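Local coordinates for protein putative transporter (Clostridium difficile 630, PDB 3LV9) that is a putative membrane transporter of the UPF0053 family, present here as its tandem CBS-domain pair, and may bind flavin adenine dinucleotide, at residues D42-I50 and L78-I88; I69-L78 and L90-Y99. All coordinates share one frame; numbering follows the deposited sequence.

Interaction 1: residues D42-I50 and L78-I88; sequences DSEEKILAI and LYNQKINENKI
Glu-44, in the first turn of helix 44-53, reaches across to the C-terminal end of helix 75-85 and forms a salt bridge with Lys-82, OE1 to NZ 2.8 Å. The ammonium meets OE1 on its anti side, 23° out of the carboxylate plane, and also donates to OD1 of Asn-86, just past the helix end. Lys-82 gets there by a bend at chi2 (74°) that turns its otherwise extended chain toward the carboxylate. The other oxygen, Glu-44 OE2, accepts a weak but straight bond from Ile-88 N at 3.3 Å, and a water bridges OE2 to Ile-88 O.

Nearer the backbone, Glu-44 CG lies against Ile-88 CD1 (3.7 Å), the two side chains running past each other in opposite directions. One turn on, Leu-48 CD2 touches the edge of the Tyr-79 ring, 3.8 Å from CE1, while the phenol OH bonds Glu-141 of the second subunit. Ile-47 CG2 meets Leu-78 CD1 at 4.0 Å, deeper in, where Ile-38 also packs on both.

Helices 44-53 and 75-85 thus combine apolar contacts next to the buried Ile-47 and Leu-78 with a salt bridge beside the helix end; Lys-82 probably favours the ionised form of Glu-44.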
loop_
_atom_site.group_PDB
_atom_site.type_symbol
_atom_site.label_atom_id
_atom_site.label_comp_id
_atom_site.label_asym_id
_atom_site.label_seq_id
_atom_site.Cartn_x
_atom_site.Cartn_y
_atom_site.Cartn_z
ATOM N N ASP A 42 14.289 -4.366 17.608
ATOM C CA ASP A 42 13.060 -5.171 17.801
ATOM C C ASP A 42 13.290 -6.623 17.402
ATOM O O ASP A 42 14.062 -6.901 16.461
ATOM C CB ASP A 42 11.943 -4.656 16.928
ATOM C CG ASP A 42 11.323 -3.375 17.444
ATOM O OD1 ASP A 42 11.519 -2.994 18.632
ATOM O OD2 ASP A 42 10.595 -2.769 16.642
ATOM N N SER A 43 12.617 -7.551 18.083
ATOM C CA SER A 43 12.712 -8.938 17.730
ATOM C C SER A 43 11.939 -9.118 16.469
ATOM O O SER A 43 11.101 -8.276 16.104
ATOM C CB SER A 43 12.101 -9.807 18.809
ATOM O OG SER A 43 10.716 -9.582 18.885
ATOM N N GLU A 44 12.216 -10.216 15.803
ATOM C CA GLU A 44 11.523 -10.551 14.565
ATOM C C GLU A 44 10.064 -10.877 14.847
ATOM O O GLU A 44 9.165 -10.521 14.070
ATOM C CB GLU A 44 12.270 -11.682 13.815
ATOM C CG GLU A 44 13.583 -11.127 13.236
ATOM C CD GLU A 44 14.542 -12.124 12.556
ATOM O OE1 GLU A 44 14.084 -13.061 11.880
ATOM O OE2 GLU A 44 15.769 -11.859 12.668
ATOM N N GLU A 45 9.811 -11.489 15.998
ATOM C CA GLU A 45 8.441 -11.787 16.384
ATOM C C GLU A 45 7.635 -10.487 16.482
ATOM O O GLU A 45 6.509 -10.381 15.982
ATOM C CB GLU A 45 8.435 -12.535 17.727
ATOM C CG GLU A 45 8.870 -13.999 17.623
ATOM C CD GLU A 45 7.857 -14.769 16.769
ATOM O OE1 GLU A 45 6.728 -14.993 17.293
ATOM O OE2 GLU A 45 8.151 -15.068 15.563
ATOM N N LYS A 46 8.213 -9.487 17.129
ATOM C CA LYS A 46 7.524 -8.217 17.337
ATOM C C LYS A 46 7.201 -7.555 16.025
ATOM O O LYS A 46 6.106 -7.045 15.855
ATOM C CB LYS A 46 8.384 -7.288 18.178
ATOM C CG LYS A 46 7.869 -5.841 18.255
ATOM C CD LYS A 46 8.585 -5.121 19.385
ATOM C CE LYS A 46 8.288 -3.609 19.417
ATOM N NZ LYS A 46 9.243 -2.803 20.355
ATOM N N ILE A 47 8.143 -7.602 15.089
ATOM C CA ILE A 47 7.980 -6.984 13.775
ATOM C C ILE A 47 6.813 -7.619 13.016
ATOM O O ILE A 47 5.925 -6.935 12.534
ATOM C CB ILE A 47 9.281 -7.095 12.951
ATOM C CG1 ILE A 47 10.364 -6.213 13.579
ATOM C CG2 ILE A 47 9.050 -6.762 11.497
ATOM C CD1 ILE A 47 11.766 -6.337 12.885
ATOM N N LEU A 48 6.784 -8.935 12.933
ATOM C CA LEU A 48 5.680 -9.586 12.240
ATOM C C LEU A 48 4.379 -9.288 12.943
ATOM O O LEU A 48 3.360 -9.085 12.292
ATOM C CB LEU A 48 5.891 -11.072 12.201
ATOM C CG LEU A 48 7.170 -11.432 11.454
ATOM C CD1 LEU A 48 7.418 -12.946 11.494
ATOM C CD2 LEU A 48 7.136 -10.907 10.036
ATOM N N ALA A 49 4.398 -9.240 14.267
ATOM C CA ALA A 49 3.145 -8.964 14.990
ATOM C C ALA A 49 2.587 -7.578 14.632
ATOM O O ALA A 49 1.364 -7.424 14.446
ATOM C CB ALA A 49 3.322 -9.098 16.484
ATOM N N ILE A 50 3.466 -6.576 14.507
ATOM C CA ILE A 50 2.997 -5.236 14.156
ATOM C C ILE A 50 2.657 -5.142 12.672
ATOM O O ILE A 50 1.610 -4.613 12.365
ATOM C CB ILE A 50 3.889 -4.030 14.695
ATOM C CG1 ILE A 50 5.003 -3.624 13.744
ATOM C CG2 ILE A 50 4.498 -4.303 16.109
ATOM C CD1 ILE A 50 6.270 -2.984 14.559
ATOM N N LEU A 78 10.699 -7.042 3.807
ATOM C CA LEU A 78 10.811 -7.680 5.111
ATOM C C LEU A 78 10.398 -9.153 4.999
ATOM O O LEU A 78 11.081 -10.074 5.500
ATOM C CB LEU A 78 9.922 -6.999 6.167
ATOM C CG LEU A 78 10.434 -5.854 7.057
ATOM C CD1 LEU A 78 9.279 -5.205 7.834
ATOM C CD2 LEU A 78 11.469 -6.258 8.043
ATOM N N TYR A 79 9.252 -9.376 4.363
ATOM C CA TYR A 79 8.644 -10.710 4.321
ATOM C C TYR A 79 9.523 -11.604 3.442
ATOM O O TYR A 79 9.808 -12.745 3.814
ATOM C CB TYR A 79 7.213 -10.654 3.780
ATOM C CG TYR A 79 6.092 -10.210 4.729
ATOM C CD1 TYR A 79 6.129 -10.509 6.075
ATOM C CD2 TYR A 79 4.954 -9.555 4.251
ATOM C CE1 TYR A 79 5.103 -10.162 6.918
ATOM C CE2 TYR A 79 3.920 -9.208 5.103
ATOM C CZ TYR A 79 4.019 -9.518 6.437
ATOM O OH TYR A 79 3.051 -9.200 7.341
ATOM N N ASN A 80 9.999 -11.098 2.312
ATOM C CA ASN A 80 10.911 -11.905 1.488
ATOM C C ASN A 80 12.205 -12.289 2.230
ATOM O O ASN A 80 12.710 -13.400 2.031
ATOM C CB ASN A 80 11.268 -11.193 0.175
ATOM C CG ASN A 80 10.096 -11.166 -0.830
ATOM O OD1 ASN A 80 9.214 -12.022 -0.784
ATOM N ND2 ASN A 80 10.093 -10.172 -1.729
ATOM N N GLN A 81 12.737 -11.420 3.095
ATOM C CA GLN A 81 13.917 -11.813 3.875
ATOM C C GLN A 81 13.572 -12.976 4.764
ATOM O O GLN A 81 14.305 -13.938 4.848
ATOM C CB GLN A 81 14.438 -10.667 4.743
ATOM C CG GLN A 81 15.336 -9.716 4.022
ATOM C CD GLN A 81 16.029 -8.723 4.958
ATOM O OE1 GLN A 81 15.574 -8.466 6.099
ATOM N NE2 GLN A 81 17.150 -8.161 4.481
ATOM N N LYS A 82 12.438 -12.890 5.428
ATOM C CA LYS A 82 12.137 -13.837 6.480
ATOM C C LYS A 82 11.809 -15.183 5.877
ATOM O O LYS A 82 12.182 -16.226 6.412
ATOM C CB LYS A 82 10.954 -13.361 7.323
ATOM C CG LYS A 82 10.587 -14.296 8.475
ATOM C CD LYS A 82 11.594 -14.223 9.611
ATOM C CE LYS A 82 11.231 -15.150 10.751
ATOM N NZ LYS A 82 12.402 -15.289 11.696
ATOM N N ILE A 83 11.093 -15.148 4.773
ATOM C CA ILE A 83 10.695 -16.352 4.097
ATOM C C ILE A 83 11.911 -17.031 3.490
ATOM O O ILE A 83 12.110 -18.226 3.671
ATOM C CB ILE A 83 9.724 -16.087 2.922
ATOM C CG1 ILE A 83 8.343 -15.647 3.410
ATOM C CG2 ILE A 83 9.607 -17.364 2.051
ATOM C CD1 ILE A 83 7.403 -15.228 2.273
ATOM N N ASN A 84 12.714 -16.269 2.758
ATOM C CA ASN A 84 13.844 -16.862 2.056
ATOM C C ASN A 84 14.971 -17.326 3.014
ATOM O O ASN A 84 15.517 -18.426 2.834
ATOM C CB ASN A 84 14.355 -15.894 0.986
ATOM C CG ASN A 84 13.256 -15.532 -0.065
ATOM O OD1 ASN A 84 12.118 -16.072 -0.056
ATOM N ND2 ASN A 84 13.607 -14.611 -0.976
ATOM N N GLU A 85 15.265 -16.535 4.060
ATOM C CA GLU A 85 16.404 -16.834 4.966
ATOM C C GLU A 85 16.128 -17.083 6.443
ATOM O O GLU A 85 17.037 -17.394 7.181
ATOM C CB GLU A 85 17.389 -15.695 4.848
ATOM C CG GLU A 85 17.605 -15.322 3.382
ATOM C CD GLU A 85 18.772 -14.409 3.203
ATOM O OE1 GLU A 85 18.534 -13.157 3.213
ATOM O OE2 GLU A 85 19.911 -14.950 3.088
ATOM N N ASN A 86 14.881 -16.934 6.871
ATOM C CA ASN A 86 14.518 -16.999 8.286
ATOM C C ASN A 86 15.338 -16.032 9.119
ATOM O O ASN A 86 15.699 -16.319 10.233
ATOM C CB ASN A 86 14.611 -18.435 8.818
ATOM C CG ASN A 86 13.655 -18.702 10.023
ATOM O OD1 ASN A 86 12.911 -17.814 10.509
ATOM N ND2 ASN A 86 13.636 -19.963 10.459
ATOM N N LYS A 87 15.604 -14.864 8.560
ATOM C CA LYS A 87 16.225 -13.806 9.301
ATOM C C LYS A 87 15.962 -12.450 8.622
ATOM O O LYS A 87 16.002 -12.311 7.409
ATOM C CB LYS A 87 17.721 -14.112 9.430
ATOM C CG LYS A 87 18.577 -12.935 9.881
ATOM C CD LYS A 87 20.017 -13.370 10.211
ATOM C CE LYS A 87 21.008 -12.224 10.147
ATOM N NZ LYS A 87 21.322 -11.692 11.496
ATOM N N ILE A 88 15.679 -11.449 9.438
ATOM C CA ILE A 88 15.507 -10.102 8.968
ATOM C C ILE A 88 16.795 -9.350 9.244
ATOM O O ILE A 88 17.297 -9.366 10.374
ATOM C CB ILE A 88 14.335 -9.428 9.637
ATOM C CG1 ILE A 88 13.024 -10.069 9.151
ATOM C CG2 ILE A 88 14.302 -7.951 9.263
ATOM C CD1 ILE A 88 11.833 -9.988 10.166
HETATM O O HOH W 1 17.123 -9.445 12.923
#

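Interaction 2: residues I69-L78 and L90-Y99; sequences ILGFVHIRDL and LEEILRDIIY
A short antiparallel pairing of Phe-72 with Arg-95 joins the edge strand 69-74 to the loop that leads into strand 98-101. The two residues form a single hydrogen-bonded pair: Phe-72 N donates to Arg-95 O and Arg-95 N to Phe-72 O, each at 2.7 Å. The two backbones run close at Gly-71, whose CA is 3.4 Å from Arg-95 O.

A chi1 of 81° sets Phe-72 CG between the backbone N and the carbonyl carbon, which brings the ring against Arg-95; Arg-95 CB makes a CH-pi contact over one face, 3.9 Å from the ring centroid. Asp-96 O lies at the ring edge, in plane, and Ile-97 CG2 packs obliquely against CD2. In this tandem CBS arrangement the loop crosses from one small sheet to the other: strand 69-74 is bonded along its other edge to strand 58-62, while Ile-98 bonds with Ile-122 in the second sheet.

Farther along, Arg-95 bends at chi3 (138°) and brings NH1 to 2.8 Å from Asp-77 OD2. The oxygen sits over the guanidinium face, making this a purely electrostatic salt bridge. Next to this pair, Ile-93 CG2 covers Asp-77 CB, and Ile-93 CG1 rests on Val-73 CG1 at 4.0 Å. At the opposite end, a water connects Ile-69 N, 2.9 Å away, with Tyr-99 OH.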
loop_
_atom_site.group_PDB
_atom_site.type_symbol
_atom_site.label_atom_id
_atom_site.label_comp_id
_atom_site.label_asym_id
_atom_site.label_seq_id
_atom_site.Cartn_x
_atom_site.Cartn_y
_atom_site.Cartn_z
ATOM N N ILE A 69 15.697 8.525 13.049
ATOM C CA ILE A 69 15.251 7.708 11.928
ATOM C C ILE A 69 16.423 7.320 11.038
ATOM O O ILE A 69 17.168 8.178 10.590
ATOM C CB ILE A 69 14.270 8.444 11.021
ATOM C CG1 ILE A 69 13.075 8.952 11.820
ATOM C CG2 ILE A 69 13.807 7.523 9.885
ATOM C CD1 ILE A 69 12.374 7.930 12.548
ATOM N N LEU A 70 16.551 6.034 10.744
ATOM C CA LEU A 70 17.592 5.535 9.853
ATOM C C LEU A 70 17.155 5.452 8.366
ATOM O O LEU A 70 17.983 5.466 7.442
ATOM C CB LEU A 70 18.011 4.151 10.335
ATOM C CG LEU A 70 18.437 4.004 11.799
ATOM C CD1 LEU A 70 18.943 2.538 11.985
ATOM C CD2 LEU A 70 19.517 5.013 12.198
ATOM N N GLY A 71 15.853 5.343 8.137
ATOM C CA GLY A 71 15.333 5.218 6.773
ATOM C C GLY A 71 14.002 4.553 6.890
ATOM O O GLY A 71 13.373 4.658 7.921
ATOM N N PHE A 72 13.558 3.865 5.851
ATOM C CA PHE A 72 12.361 3.073 5.976
ATOM C C PHE A 72 12.480 1.738 5.270
ATOM O O PHE A 72 13.425 1.479 4.520
ATOM C CB PHE A 72 11.162 3.832 5.454
ATOM C CG PHE A 72 11.010 3.802 3.954
ATOM C CD1 PHE A 72 10.171 2.885 3.362
ATOM C CD2 PHE A 72 11.648 4.750 3.157
ATOM C CE1 PHE A 72 9.962 2.883 1.971
ATOM C CE2 PHE A 72 11.464 4.770 1.747
ATOM C CZ PHE A 72 10.619 3.827 1.152
ATOM N N VAL A 73 11.504 0.885 5.523
ATOM C CA VAL A 73 11.498 -0.370 4.884
ATOM C C VAL A 73 10.121 -0.620 4.364
ATOM O O VAL A 73 9.150 -0.074 4.871
ATOM C CB VAL A 73 11.955 -1.497 5.827
ATOM C CG1 VAL A 73 13.432 -1.346 6.099
ATOM C CG2 VAL A 73 11.143 -1.506 7.128
ATOM N N HIS A 74 10.062 -1.439 3.318
ATOM C CA HIS A 74 8.812 -1.850 2.719
ATOM C C HIS A 74 8.500 -3.267 3.161
ATOM O O HIS A 74 9.379 -4.142 3.208
ATOM C CB HIS A 74 8.946 -1.806 1.208
ATOM C CG HIS A 74 7.655 -1.950 0.485
ATOM N ND1 HIS A 74 6.847 -3.060 0.618
ATOM C CD2 HIS A 74 7.027 -1.118 -0.376
ATOM C CE1 HIS A 74 5.764 -2.898 -0.120
ATOM N NE2 HIS A 74 5.843 -1.723 -0.724
ATOM N N ILE A 75 7.232 -3.503 3.427
ATOM C CA ILE A 75 6.755 -4.759 3.966
ATOM C C ILE A 75 7.156 -6.017 3.105
ATOM O O ILE A 75 7.389 -7.093 3.628
ATOM C CB ILE A 75 5.209 -4.599 4.176
ATOM C CG1 ILE A 75 4.653 -5.499 5.240
ATOM C CG2 ILE A 75 4.407 -4.792 2.869
ATOM C CD1 ILE A 75 3.132 -5.629 5.097
ATOM N N ARG A 76 7.242 -5.881 1.785
ATOM C CA ARG A 76 7.490 -7.034 0.909
ATOM C C ARG A 76 8.896 -7.531 1.046
ATOM O O ARG A 76 9.166 -8.750 1.030
ATOM C CB ARG A 76 7.274 -6.684 -0.556
ATOM C CG ARG A 76 5.914 -7.034 -1.004
ATOM C CD ARG A 76 5.783 -6.975 -2.500
ATOM N NE ARG A 76 6.101 -5.671 -3.054
ATOM C CZ ARG A 76 5.226 -4.683 -3.292
ATOM N NH1 ARG A 76 5.674 -3.547 -3.827
ATOM N NH2 ARG A 76 3.922 -4.802 -3.009
ATOM N N ASP A 77 9.788 -6.560 1.100
ATOM C CA ASP A 77 11.179 -6.798 1.404
ATOM C C ASP A 77 11.369 -7.503 2.757
ATOM O O ASP A 77 12.126 -8.457 2.837
ATOM C CB ASP A 77 11.939 -5.479 1.417
ATOM C CG ASP A 77 11.731 -4.665 0.180
ATOM O OD1 ASP A 77 11.146 -5.163 -0.795
ATOM O OD2 ASP A 77 12.166 -3.503 0.202
ATOM N N LEU A 78 10.699 -7.042 3.807
ATOM C CA LEU A 78 10.811 -7.680 5.111
ATOM C C LEU A 78 10.398 -9.153 4.999
ATOM O O LEU A 78 11.081 -10.074 5.500
ATOM C CB LEU A 78 9.922 -6.999 6.167
ATOM C CG LEU A 78 10.434 -5.854 7.057
ATOM C CD1 LEU A 78 9.279 -5.205 7.834
ATOM C CD2 LEU A 78 11.469 -6.258 8.043
ATOM N N LEU A 90 17.741 -5.578 8.592
ATOM C CA LEU A 90 17.145 -4.287 8.184
ATOM C C LEU A 90 18.028 -3.437 7.257
ATOM O O LEU A 90 17.574 -2.848 6.258
ATOM C CB LEU A 90 16.763 -3.500 9.428
ATOM C CG LEU A 90 15.606 -4.123 10.219
ATOM C CD1 LEU A 90 15.648 -3.617 11.592
ATOM C CD2 LEU A 90 14.247 -3.820 9.598
ATOM N N GLU A 91 19.304 -3.395 7.598
ATOM C CA GLU A 91 20.314 -2.645 6.849
ATOM C C GLU A 91 20.357 -2.976 5.361
ATOM O O GLU A 91 20.665 -2.111 4.548
ATOM C CB GLU A 91 21.718 -2.844 7.484
ATOM C CG GLU A 91 22.110 -4.341 7.820
ATOM C CD GLU A 91 21.356 -4.997 9.016
ATOM O OE1 GLU A 91 20.952 -4.290 9.987
ATOM O OE2 GLU A 91 21.194 -6.246 8.992
ATOM N N GLU A 92 20.062 -4.223 5.011
ATOM C CA GLU A 92 20.116 -4.683 3.615
ATOM C C GLU A 92 18.872 -4.272 2.790
ATOM O O GLU A 92 18.895 -4.381 1.536
ATOM C CB GLU A 92 20.323 -6.235 3.527
ATOM C CG GLU A 92 21.796 -6.674 3.412
ATOM C CD GLU A 92 22.032 -8.153 3.720
ATOM O OE1 GLU A 92 21.134 -8.972 3.434
ATOM O OE2 GLU A 92 23.125 -8.504 4.223
ATOM N N ILE A 93 17.803 -3.847 3.465
ATOM C CA ILE A 93 16.565 -3.447 2.769
ATOM C C ILE A 93 16.156 -2.032 3.098
ATOM O O ILE A 93 15.105 -1.558 2.664
ATOM C CB ILE A 93 15.399 -4.398 3.071
ATOM C CG1 ILE A 93 15.213 -4.551 4.574
ATOM C CG2 ILE A 93 15.644 -5.797 2.374
ATOM C CD1 ILE A 93 13.911 -5.259 4.952
ATOM N N LEU A 94 17.013 -1.352 3.855
ATOM C CA LEU A 94 16.726 0.007 4.331
ATOM C C LEU A 94 16.746 0.967 3.140
ATOM O O LEU A 94 17.687 0.961 2.358
ATOM C CB LEU A 94 17.769 0.408 5.389
ATOM C CG LEU A 94 17.494 1.538 6.368
ATOM C CD1 LEU A 94 16.223 1.252 7.134
ATOM C CD2 LEU A 94 18.729 1.738 7.326
ATOM N N ARG A 95 15.675 1.742 3.006
ATOM C CA ARG A 95 15.458 2.707 1.898
ATOM C C ARG A 95 15.414 4.140 2.458
ATOM O O ARG A 95 14.919 4.352 3.551
ATOM C CB ARG A 95 14.133 2.398 1.205
ATOM C CG ARG A 95 14.139 1.143 0.343
ATOM C CD ARG A 95 12.727 0.613 0.087
ATOM N NE ARG A 95 12.516 0.172 -1.302
ATOM C CZ ARG A 95 13.042 -0.914 -1.878
ATOM N NH1 ARG A 95 13.858 -1.732 -1.220
ATOM N NH2 ARG A 95 12.751 -1.182 -3.147
ATOM N N ASP A 96 15.925 5.113 1.703
ATOM C CA ASP A 96 16.085 6.492 2.214
ATOM C C ASP A 96 14.758 7.218 2.409
ATOM O O ASP A 96 13.778 6.927 1.710
ATOM C CB ASP A 96 17.021 7.288 1.308
ATOM C CG ASP A 96 18.510 6.821 1.445
ATOM O OD1 ASP A 96 19.136 7.180 2.485
ATOM O OD2 ASP A 96 19.043 6.091 0.535
ATOM N N ILE A 97 14.714 8.115 3.403
ATOM C CA ILE A 97 13.579 9.049 3.548
ATOM C C ILE A 97 14.064 10.495 3.331
ATOM O O ILE A 97 15.272 10.796 3.282
ATOM C CB ILE A 97 12.820 8.977 4.939
ATOM C CG1 ILE A 97 13.799 8.800 6.096
ATOM C CG2 ILE A 97 11.750 7.876 5.001
ATOM C CD1 ILE A 97 14.676 9.993 6.315
ATOM N N ILE A 98 13.085 11.379 3.186
ATOM C CA ILE A 98 13.310 12.821 3.225
ATOM C C ILE A 98 12.674 13.396 4.496
ATOM O O ILE A 98 11.761 12.799 5.079
ATOM C CB ILE A 98 12.740 13.519 1.958
ATOM C CG1 ILE A 98 11.229 13.312 1.819
ATOM C CG2 ILE A 98 13.404 12.961 0.684
ATOM C CD1 ILE A 98 10.628 14.320 0.885
ATOM N N TYR A 99 13.157 14.559 4.911
ATOM C CA TYR A 99 12.601 15.255 6.082
ATOM C C TYR A 99 12.028 16.549 5.595
ATOM O O TYR A 99 12.662 17.253 4.802
ATOM C CB TYR A 99 13.659 15.540 7.155
ATOM C CG TYR A 99 14.351 14.306 7.717
ATOM C CD1 TYR A 99 13.936 13.727 8.904
ATOM C CD2 TYR A 99 15.417 13.717 7.052
ATOM C CE1 TYR A 99 14.563 12.610 9.410
ATOM C CE2 TYR A 99 16.035 12.584 7.561
ATOM C CZ TYR A 99 15.596 12.037 8.737
ATOM O OH TYR A 99 16.226 10.913 9.257
HETATM O O HOH W 2 16.047 11.256 12.070
#

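How the interactions relate
Helix 75-85 serves both contacts, and Leu-78 is their common residue, touching Ile-47 through CD1 in interaction 1, and Leu-90 and Ile-93 through CD2 in interaction 2; Gln-81 packs on Glu-92 and Ile-93 between them. Interaction 1 is peripheral, about 19 Å from the chain centre to its own centre, and joins helix 44-53 to helix 75-85 and the turn after it, mainly through side chains. Interaction 2 lies nearer the middle, about 9 Å out, buries more surface, and is built on paired backbone bonds between strand 69-74 and the loop before strand 98-101. Each contact has a salt bridge, directed in the first and face-on in the second, and each borders the second subunit.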